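Local coordinates for protein DNA polymerase beta (Leishmania infantum, PDB 4P4M) that catalyses template-directed addition of deoxyribonucleotides to DNA as a family X polymerase, and probably serves in base excision repair, at residues I145-D150 and M247-P252; Y232-M237 and Y267-V272. All blocks are in the same frame, centred on the assembly; numbering follows the deposited sequence.

Contact 1. Residues I145-D150 and M247-P252; sequences IKYFYD and MGRLPP
The flat face of the Y147 ring is packed by the side chain of M247. M247 CG sits almost straight above the ring centre, 4.0 Å from the Y147 centroid and 11° off the normal, close enough for a CH-pi contact. Bends at chi2 (-61°) and chi3 (-59°) curl the rest of the methionine back over the tyrosine. Its SD therefore lies obliquely, 4.9 Å from the Y147 centroid, in a Met-aromatic contact, and M247 CE comes down to 3.9 Å from Y147 CD2. At the edge of the same ring, R249 NH2 stands near the plane, 4.2 Å from Y147 CE2. D150 OD2 is also 4.2 Å from R249 NH2, yet no N-H of the arginine is aimed at the acid, and what joins them is charge alone.

The second shell fixes both polar ends. E234 divides its carboxylate, OE2 hydrogen-bonded to Y147 OH and OE1 in a salt bridge with R249 NE, while R249 NH1 is bonded to the carbonyl of Y267. Here the turn between helices 139-146 and 148-151, in the fingers of a family X polymerase, meets palm strand 243-248 and the residues that follow.

Contact 2. Residues Y232-M237 and Y267-V272; sequences YLEATM and YKARRV. With nucleotides of chain B.
V272 and Y232 meet across the palm sheet of the polymerase, in which strand 243-248 pairs antiparallel with both 233-236 and 270-277. Strand 243-248 therefore stands between the segments and no hydrogen bond crosses; residues 232-237 and 269-272 run 67° apart, and side chains make the contact. V272 has the largest share of the buried surface. Its CG2, set anti to the carbonyl carbon, lies 3.7 Å from Y232 OH and 4.4 Å from Y232 CZ, an oblique approach to the phenol end of the ring. Y232 reaches it because CG is anti to the backbone N (chi1 174°), which carries the ring toward helix 157-175. There its hydroxyl is hydrogen-bonded to H163 and its ring stacks with that of Y166; the valine methyl thus packs against a tyrosine fixed at both ring and hydroxyl.

Further along, A269 CB lies 4.2 Å from E234 OE2, an apolar methyl beside a carboxylate already bonded to Y147 and R249. At the end of 232-237, M237 extends a nearly straight side chain to R271, with M237 CE 4.5 Å from R271 CD; M247 touches both residues. Although the CB of R271 heads away from segment 232-237, the side chain bends at chi3 and presents its guanidinium edge to the DNA. It makes a long, weak ion pair with the magnesium ligand D196, and R271 NH1 is 2.5 Å from OP1 of DA5 of chain B, a spacing so short that its exact value is doubtful.

Both contacts gather round strand 243-248 of the palm sheet, their centres about 5 Å apart, and their segments alternate along the chain. Contact 1 joins a helical element to a strand and is only partly buried. Contact 2 lies deeper, within the sheet, reaching between two strands that flank the one supplying contact 1. Their chemistry follows place: a sulfur-aromatic and CH-pi contact with a pair of opposite charges beside it in the first, methyl groups set against the polar tips of a tyrosine and a glutamate in the second, until R271 opens onto DNA and metal site. E234 of contact 2 bonds Y147 and R249 of contact 1, and D150 CB packs 3.4 Å from A269 O, one of several places where the two touch.

Contact 1. Residues I145-D150 and M247-P252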
ATOM      1  N   ILE A 145     -13.473 -10.631   7.251  1.00 23.20           N
ATOM      2  CA  ILE A 145     -14.211 -11.842   7.568  1.00 22.92           C
ATOM      3  C   ILE A 145     -14.810 -12.487   6.321  1.00 30.40           C
ATOM      4  O   ILE A 145     -14.634 -13.685   6.081  1.00 24.93           O
ATOM      5  CB  ILE A 145     -15.321 -11.540   8.586  1.00 28.13           C
ATOM      6  CG1 ILE A 145     -14.699 -11.228   9.952  1.00 30.05           C
ATOM      7  CG2 ILE A 145     -16.312 -12.702   8.651  1.00 29.02           C
ATOM      8  CD1 ILE A 145     -15.642 -10.514  10.918  1.00 32.21           C
ATOM      9  N   LYS A 146     -15.508 -11.691   5.522  1.00 24.94           N
ATOM     10  CA  LYS A 146     -16.164 -12.203   4.317  1.00 27.68           C
ATOM     11  C   LYS A 146     -15.187 -12.832   3.323  1.00 22.24           C
ATOM     12  O   LYS A 146     -15.510 -13.835   2.668  1.00 22.37           O
ATOM     13  CB  LYS A 146     -16.967 -11.091   3.629  1.00 29.46           C
ATOM     14  CG  LYS A 146     -17.589 -11.532   2.309  1.00 38.12           C
ATOM     15  CD  LYS A 146     -18.475 -10.458   1.699  1.00 49.92           C
ATOM     16  CE  LYS A 146     -19.155 -10.975   0.436  1.00 61.91           C
ATOM     17  NZ  LYS A 146     -20.042  -9.948  -0.178  1.00 64.38           N
ATOM     18  N   TYR A 147     -13.995 -12.243   3.208  1.00 21.61           N
ATOM     19  CA  TYR A 147     -12.980 -12.707   2.257  1.00 21.34           C
ATOM     20  C   TYR A 147     -11.840 -13.497   2.913  1.00 19.14           C
ATOM     21  O   TYR A 147     -10.742 -13.584   2.363  1.00 21.44           O
ATOM     22  CB  TYR A 147     -12.408 -11.512   1.464  1.00 21.16           C
ATOM     23  CG  TYR A 147     -13.398 -10.931   0.470  1.00 20.51           C
ATOM     24  CD1 TYR A 147     -14.276  -9.911   0.839  1.00 24.14           C
ATOM     25  CD2 TYR A 147     -13.471 -11.419  -0.831  1.00 24.10           C
ATOM     26  CE1 TYR A 147     -15.196  -9.381  -0.073  1.00 22.85           C
ATOM     27  CE2 TYR A 147     -14.387 -10.890  -1.750  1.00 22.56           C
ATOM     28  CZ  TYR A 147     -15.245  -9.880  -1.357  1.00 27.20           C
ATOM     29  OH  TYR A 147     -16.150  -9.365  -2.266  1.00 24.10           O
ATOM     30  N   PHE A 148     -12.111 -14.086   4.076  1.00 21.28           N
ATOM     31  CA  PHE A 148     -11.091 -14.847   4.806  1.00 23.39           C
ATOM     32  C   PHE A 148     -10.394 -15.906   3.948  1.00 26.30           C
ATOM     33  O   PHE A 148      -9.169 -15.982   3.946  1.00 22.26           O
ATOM     34  CB  PHE A 148     -11.670 -15.484   6.080  1.00 23.12           C
ATOM     35  CG  PHE A 148     -10.634 -16.186   6.936  1.00 28.49           C
ATOM     36  CD1 PHE A 148      -9.778 -15.463   7.751  1.00 29.22           C
ATOM     37  CD2 PHE A 148     -10.521 -17.568   6.913  1.00 29.58           C
ATOM     38  CE1 PHE A 148      -8.820 -16.108   8.527  1.00 32.51           C
ATOM     39  CE2 PHE A 148      -9.572 -18.219   7.693  1.00 33.20           C
ATOM     40  CZ  PHE A 148      -8.719 -17.488   8.495  1.00 34.38           C
ATOM     41  N   TYR A 149     -11.156 -16.721   3.219  1.00 21.27           N
ATOM     42  CA  TYR A 149     -10.531 -17.740   2.368  1.00 25.35           C
ATOM     43  C   TYR A 149      -9.614 -17.110   1.302  1.00 21.06           C
ATOM     44  O   TYR A 149      -8.429 -17.466   1.201  1.00 21.94           O
ATOM     45  CB  TYR A 149     -11.573 -18.697   1.735  1.00 22.32           C
ATOM     46  CG  TYR A 149     -11.016 -19.443   0.539  1.00 21.12           C
ATOM     47  CD1 TYR A 149     -10.263 -20.608   0.693  1.00 25.55           C
ATOM     48  CD2 TYR A 149     -11.209 -18.952  -0.746  1.00 20.70           C
ATOM     49  CE1 TYR A 149      -9.730 -21.271  -0.420  1.00 24.81           C
ATOM     50  CE2 TYR A 149     -10.689 -19.591  -1.844  1.00 23.88           C
ATOM     51  CZ  TYR A 149      -9.946 -20.741  -1.681  1.00 25.07           C
ATOM     52  OH  TYR A 149      -9.440 -21.343  -2.806  1.00 23.42           O
ATOM     53  N   ASP A 150     -10.149 -16.164   0.525  1.00 18.98           N
ATOM     54  CA  ASP A 150      -9.370 -15.517  -0.543  1.00 18.17           C
ATOM     55  C   ASP A 150      -8.097 -14.852  -0.010  1.00 26.93           C
ATOM     56  O   ASP A 150      -7.020 -14.970  -0.601  1.00 20.60           O
ATOM     57  CB  ASP A 150     -10.196 -14.440  -1.277  1.00 17.68           C
ATOM     58  CG  ASP A 150     -11.247 -15.024  -2.210  1.00 26.10           C
ATOM     59  OD1 ASP A 150     -11.114 -16.201  -2.608  1.00 23.66           O
ATOM     60  OD2 ASP A 150     -12.209 -14.292  -2.549  1.00 21.09           O
ATOM     61  N   MET A 247     -10.677  -5.153  -2.368  1.00 17.80           N
ATOM     62  CA  MET A 247     -10.571  -6.472  -2.987  1.00 16.13           C
ATOM     63  C   MET A 247     -10.847  -6.315  -4.479  1.00 18.30           C
ATOM     64  O   MET A 247     -11.885  -5.769  -4.872  1.00 19.70           O
ATOM     65  CB  MET A 247     -11.597  -7.449  -2.391  1.00 17.39           C
ATOM     66  CG  MET A 247     -11.488  -7.675  -0.878  1.00 20.35           C
ATOM     67  SD  MET A 247      -9.906  -8.378  -0.342  1.00 19.93           S
ATOM     68  CE  MET A 247      -9.905  -9.921  -1.270  1.00 17.41           C
ATOM     69  N   GLY A 248      -9.904  -6.772  -5.298  1.00 18.95           N
ATOM     70  CA  GLY A 248     -10.036  -6.732  -6.743  1.00 15.26           C
ATOM     71  C   GLY A 248      -9.972  -8.126  -7.360  1.00 19.67           C
ATOM     72  O   GLY A 248      -9.147  -8.954  -6.976  1.00 19.03           O
ATOM     73  N   ARG A 249     -10.846  -8.387  -8.322  1.00 16.58           N
ATOM     74  CA  ARG A 249     -10.931  -9.714  -8.946  1.00 18.13           C
ATOM     75  C   ARG A 249     -10.924  -9.573 -10.463  1.00 23.23           C
ATOM     76  O   ARG A 249     -11.780  -8.879 -11.018  1.00 20.27           O
ATOM     77  CB  ARG A 249     -12.226 -10.406  -8.509  1.00 21.41           C
ATOM     78  CG  ARG A 249     -12.362 -11.870  -8.961  1.00 22.85           C
ATOM     79  CD  ARG A 249     -13.800 -12.394  -8.815  1.00 21.04           C
ATOM     80  NE  ARG A 249     -14.376 -12.254  -7.472  1.00 21.81           N
ATOM     81  CZ  ARG A 249     -14.408 -13.209  -6.541  1.00 24.80           C
ATOM     82  NH1 ARG A 249     -13.860 -14.405  -6.762  1.00 20.40           N
ATOM     83  NH2 ARG A 249     -14.981 -12.962  -5.367  1.00 20.18           N
ATOM     84  N   LEU A 250      -9.967 -10.211 -11.139  1.00 20.83           N
ATOM     85  CA  LEU A 250      -9.944 -10.196 -12.604  1.00 19.60           C
ATOM     86  C   LEU A 250     -11.229 -10.836 -13.157  1.00 21.73           C
ATOM     87  O   LEU A 250     -11.751 -11.790 -12.586  1.00 20.69           O
ATOM     88  CB  LEU A 250      -8.715 -10.950 -13.143  1.00 23.69           C
ATOM     89  CG  LEU A 250      -7.317 -10.366 -12.870  1.00 26.88           C
ATOM     90  CD1 LEU A 250      -6.253 -11.445 -12.994  1.00 21.66           C
ATOM     91  CD2 LEU A 250      -6.993  -9.176 -13.800  1.00 23.23           C
ATOM     92  N   PRO A 251     -11.759 -10.295 -14.267  1.00 25.66           N
ATOM     93  CA  PRO A 251     -12.956 -10.900 -14.859  1.00 27.84           C
ATOM     94  C   PRO A 251     -12.655 -12.299 -15.403  1.00 28.59           C
ATOM     95  O   PRO A 251     -11.492 -12.600 -15.714  1.00 29.25           O
ATOM     96  CB  PRO A 251     -13.316  -9.934 -16.003  1.00 27.01           C
ATOM     97  CG  PRO A 251     -12.057  -9.246 -16.331  1.00 33.18           C
ATOM     98  CD  PRO A 251     -11.291  -9.125 -15.030  1.00 26.81           C
ATOM     99  N   PRO A 252     -13.684 -13.148 -15.506  1.00 31.47           N
ATOM    100  CA  PRO A 252     -13.490 -14.514 -16.005  1.00 37.63           C
ATOM    101  C   PRO A 252     -12.887 -14.505 -17.408  1.00 42.70           C
ATOM    102  O   PRO A 252     -13.209 -13.631 -18.214  1.00 34.88           O
ATOM    103  CB  PRO A 252     -14.910 -15.077 -16.049  1.00 38.08           C
ATOM    104  CG  PRO A 252     -15.675 -14.269 -15.063  1.00 32.68           C
ATOM    105  CD  PRO A 252     -15.077 -12.894 -15.103  1.00 28.12           C
TER

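Contact 2. Residues Y232-M237 and Y267-V272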
ATOM      1  N   TYR A 232     -14.324  -5.010 -11.210  1.00 19.12           N
ATOM      2  CA  TYR A 232     -12.991  -5.446 -10.770  1.00 18.36           C
ATOM      3  C   TYR A 232     -12.873  -5.234  -9.259  1.00 19.09           C
ATOM      4  O   TYR A 232     -12.688  -6.195  -8.511  1.00 20.75           O
ATOM      5  CB  TYR A 232     -11.888  -4.687 -11.521  1.00 19.27           C
ATOM      6  CG  TYR A 232     -10.473  -4.976 -11.026  1.00 17.60           C
ATOM      7  CD1 TYR A 232      -9.802  -6.138 -11.402  1.00 17.61           C
ATOM      8  CD2 TYR A 232      -9.810  -4.075 -10.201  1.00 17.74           C
ATOM      9  CE1 TYR A 232      -8.481  -6.407 -10.954  1.00 19.75           C
ATOM     10  CE2 TYR A 232      -8.503  -4.332  -9.736  1.00 20.17           C
ATOM     11  CZ  TYR A 232      -7.848  -5.491 -10.119  1.00 19.71           C
ATOM     12  OH  TYR A 232      -6.561  -5.716  -9.667  1.00 18.83           O
ATOM     13  N   LEU A 233     -13.002  -3.983  -8.802  1.00 20.43           N
ATOM     14  CA  LEU A 233     -13.055  -3.709  -7.360  1.00 18.43           C
ATOM     15  C   LEU A 233     -14.446  -4.069  -6.831  1.00 25.45           C
ATOM     16  O   LEU A 233     -15.452  -3.552  -7.323  1.00 21.04           O
ATOM     17  CB  LEU A 233     -12.720  -2.236  -7.041  1.00 17.96           C
ATOM     18  CG  LEU A 233     -11.269  -1.797  -7.317  1.00 16.01           C
ATOM     19  CD1 LEU A 233     -11.041  -0.332  -6.884  1.00 19.32           C
ATOM     20  CD2 LEU A 233     -10.257  -2.734  -6.627  1.00 17.34           C
ATOM     21  N   GLU A 234     -14.510  -4.961  -5.841  1.00 18.37           N
ATOM     22  CA  GLU A 234     -15.804  -5.443  -5.365  1.00 20.64           C
ATOM     23  C   GLU A 234     -16.069  -5.228  -3.877  1.00 23.65           C
ATOM     24  O   GLU A 234     -17.189  -5.447  -3.406  1.00 22.30           O
ATOM     25  CB  GLU A 234     -16.045  -6.908  -5.784  1.00 27.97           C
ATOM     26  CG  GLU A 234     -15.028  -7.911  -5.281  1.00 25.09           C
ATOM     27  CD  GLU A 234     -15.409  -9.359  -5.628  1.00 26.12           C
ATOM     28  OE1 GLU A 234     -15.377  -9.738  -6.817  1.00 26.36           O
ATOM     29  OE2 GLU A 234     -15.750 -10.116  -4.702  1.00 22.92           O
ATOM     30  N   ALA A 235     -15.052  -4.798  -3.134  1.00 20.12           N
ATOM     31  CA  ALA A 235     -15.238  -4.479  -1.717  1.00 21.87           C
ATOM     32  C   ALA A 235     -14.162  -3.504  -1.266  1.00 21.04           C
ATOM     33  O   ALA A 235     -13.038  -3.555  -1.769  1.00 20.93           O
ATOM     34  CB  ALA A 235     -15.199  -5.768  -0.859  1.00 24.62           C
ATOM     35  N   THR A 236     -14.495  -2.611  -0.330  1.00 17.68           N
ATOM     36  CA  THR A 236     -13.529  -1.603   0.136  1.00 17.71           C
ATOM     37  C   THR A 236     -13.236  -1.741   1.626  1.00 17.70           C
ATOM     38  O   THR A 236     -14.156  -1.769   2.433  1.00 19.21           O
ATOM     39  CB  THR A 236     -14.057  -0.167  -0.117  1.00 24.82           C
ATOM     40  OG1 THR A 236     -14.203   0.040  -1.524  1.00 22.25           O
ATOM     41  CG2 THR A 236     -13.094   0.894   0.463  1.00 20.57           C
ATOM     42  N   MET A 237     -11.957  -1.817   1.985  1.00 19.42           N
ATOM     43  CA  MET A 237     -11.547  -1.838   3.391  1.00 21.20           C
ATOM     44  C   MET A 237     -11.348  -0.430   3.956  1.00 22.44           C
ATOM     45  O   MET A 237     -11.848  -0.103   5.035  1.00 21.12           O
ATOM     46  CB  MET A 237     -10.255  -2.653   3.564  1.00 21.60           C
ATOM     47  CG  MET A 237     -10.445  -4.164   3.373  1.00 23.00           C
ATOM     48  SD  MET A 237      -8.860  -5.013   3.261  1.00 39.63           S
ATOM     49  CE  MET A 237      -9.414  -6.719   3.312  1.00 38.25           C
ATOM     50  N   TYR A 267     -11.461 -16.277 -11.285  1.00 19.78           N
ATOM     51  CA  TYR A 267     -10.366 -15.864 -10.390  1.00 22.87           C
ATOM     52  C   TYR A 267     -10.812 -15.592  -8.957  1.00 26.02           C
ATOM     53  O   TYR A 267     -11.968 -15.232  -8.710  1.00 22.24           O
ATOM     54  CB  TYR A 267      -9.667 -14.595 -10.930  1.00 24.24           C
ATOM     55  CG  TYR A 267      -8.949 -14.786 -12.247  1.00 24.27           C
ATOM     56  CD1 TYR A 267      -7.613 -15.170 -12.288  1.00 23.92           C
ATOM     57  CD2 TYR A 267      -9.610 -14.574 -13.455  1.00 26.17           C
ATOM     58  CE1 TYR A 267      -6.959 -15.343 -13.511  1.00 27.30           C
ATOM     59  CE2 TYR A 267      -8.970 -14.744 -14.666  1.00 26.34           C
ATOM     60  CZ  TYR A 267      -7.651 -15.131 -14.692  1.00 30.29           C
ATOM     61  OH  TYR A 267      -7.028 -15.292 -15.912  1.00 33.04           O
ATOM     62  N   LYS A 268      -9.879 -15.750  -8.016  1.00 18.74           N
ATOM     63  CA  LYS A 268     -10.079 -15.327  -6.628  1.00 20.81           C
ATOM     64  C   LYS A 268     -10.028 -13.800  -6.529  1.00 20.47           C
ATOM     65  O   LYS A 268      -9.282 -13.151  -7.273  1.00 20.03           O
ATOM     66  CB  LYS A 268      -8.944 -15.879  -5.750  1.00 21.13           C
ATOM     67  CG  LYS A 268      -8.891 -17.414  -5.617  1.00 23.24           C
ATOM     68  CD  LYS A 268      -7.694 -17.803  -4.734  1.00 23.99           C
ATOM     69  CE  LYS A 268      -7.598 -19.310  -4.496  1.00 29.03           C
ATOM     70  NZ  LYS A 268      -7.079 -20.051  -5.677  1.00 32.34           N
ATOM     71  N   ALA A 269     -10.773 -13.224  -5.589  1.00 20.17           N
ATOM     72  CA  ALA A 269     -10.573 -11.820  -5.244  1.00 19.08           C
ATOM     73  C   ALA A 269      -9.241 -11.646  -4.494  1.00 20.36           C
ATOM     74  O   ALA A 269      -8.878 -12.484  -3.666  1.00 19.76           O
ATOM     75  CB  ALA A 269     -11.755 -11.294  -4.416  1.00 17.35           C
ATOM     76  N   ARG A 270      -8.519 -10.563  -4.787  1.00 17.13           N
ATOM     77  CA  ARG A 270      -7.197 -10.310  -4.200  1.00 16.17           C
ATOM     78  C   ARG A 270      -7.174  -8.976  -3.463  1.00 18.11           C
ATOM     79  O   ARG A 270      -7.902  -8.048  -3.823  1.00 17.00           O
ATOM     80  CB  ARG A 270      -6.113 -10.244  -5.296  1.00 17.90           C
ATOM     81  CG  ARG A 270      -6.083 -11.422  -6.276  1.00 15.98           C
ATOM     82  CD  ARG A 270      -5.895 -12.764  -5.535  1.00 16.62           C
ATOM     83  NE  ARG A 270      -5.445 -13.841  -6.434  1.00 17.47           N
ATOM     84  CZ  ARG A 270      -4.995 -15.015  -5.995  1.00 20.88           C
ATOM     85  NH1 ARG A 270      -4.949 -15.248  -4.685  1.00 19.55           N
ATOM     86  NH2 ARG A 270      -4.577 -15.948  -6.847  1.00 17.70           N
ATOM     87  N   ARG A 271      -6.306  -8.864  -2.456  1.00 18.31           N
ATOM     88  CA  ARG A 271      -6.064  -7.574  -1.818  1.00 18.55           C
ATOM     89  C   ARG A 271      -5.308  -6.642  -2.762  1.00 18.79           C
ATOM     90  O   ARG A 271      -4.220  -6.974  -3.239  1.00 19.10           O
ATOM     91  CB  ARG A 271      -5.306  -7.729  -0.493  1.00 19.25           C
ATOM     92  CG  ARG A 271      -6.165  -8.361   0.590  1.00 17.82           C
ATOM     93  CD  ARG A 271      -5.484  -8.317   1.964  1.00 30.12           C
ATOM     94  NE  ARG A 271      -4.208  -9.034   1.983  1.00 27.69           N
ATOM     95  CZ  ARG A 271      -3.019  -8.446   2.132  1.00 34.41           C
ATOM     96  NH1 ARG A 271      -2.928  -7.129   2.282  1.00 27.07           N
ATOM     97  NH2 ARG A 271      -1.917  -9.175   2.134  1.00 34.18           N
ATOM     98  N   VAL A 272      -5.915  -5.490  -3.036  1.00 15.87           N
ATOM     99  CA  VAL A 272      -5.332  -4.494  -3.922  1.00 13.30           C
ATOM    100  C   VAL A 272      -5.155  -3.186  -3.152  1.00 18.63           C
ATOM    101  O   VAL A 272      -6.112  -2.665  -2.585  1.00 17.36           O
ATOM    102  CB  VAL A 272      -6.207  -4.282  -5.192  1.00 18.02           C
ATOM    103  CG1 VAL A 272      -5.643  -3.136  -6.070  1.00 20.88           C
ATOM    104  CG2 VAL A 272      -6.309  -5.591  -6.000  1.00 16.46           C
TER
ATOM    105  P    DA B   5      -2.254  -4.521   4.831  1.00 50.61           P
ATOM    106  OP1  DA B   5      -3.039  -5.003   3.675  1.00 67.04           O
ATOM    107  OP2  DA B   5      -1.238  -5.408   5.427  1.00 53.97           O
ATOM    108  O5'  DA B   5      -1.605  -3.136   4.406  1.00 36.69           O
ATOM    109  C5'  DA B   5      -0.593  -3.052   3.453  1.00 65.04           C
ATOM    110  C4'  DA B   5      -0.303  -1.592   3.176  1.00 66.32           C
ATOM    111  O4'  DA B   5      -0.027  -0.898   4.423  1.00 53.43           O
ATOM    112  C3'  DA B   5       0.948  -1.411   2.330  1.00 64.80           C
ATOM    113  O3'  DA B   5       0.918  -0.132   1.675  1.00 65.46           O
ATOM    114  C2'  DA B   5       2.012  -1.519   3.424  1.00 47.14           C
ATOM    115  C1'  DA B   5       1.373  -0.638   4.491  1.00 43.56           C
ATOM    116  N9   DA B   5       1.842  -0.793   5.877  1.00 38.15           N
ATOM    117  C8   DA B   5       1.518  -1.761   6.789  1.00 31.05           C
ATOM    118  N7   DA B   5       2.078  -1.594   7.970  1.00 32.69           N
ATOM    119  C5   DA B   5       2.820  -0.429   7.831  1.00 33.35           C
ATOM    120  C6   DA B   5       3.652   0.299   8.716  1.00 36.02           C
ATOM    121  N6   DA B   5       3.896  -0.057   9.986  1.00 31.98           N
ATOM    122  N1   DA B   5       4.238   1.425   8.244  1.00 29.53           N
ATOM    123  C2   DA B   5       3.997   1.784   6.977  1.00 35.16           C
ATOM    124  N3   DA B   5       3.240   1.181   6.057  1.00 30.70           N
ATOM    125  C4   DA B   5       2.675   0.074   6.548  1.00 30.02           C
TER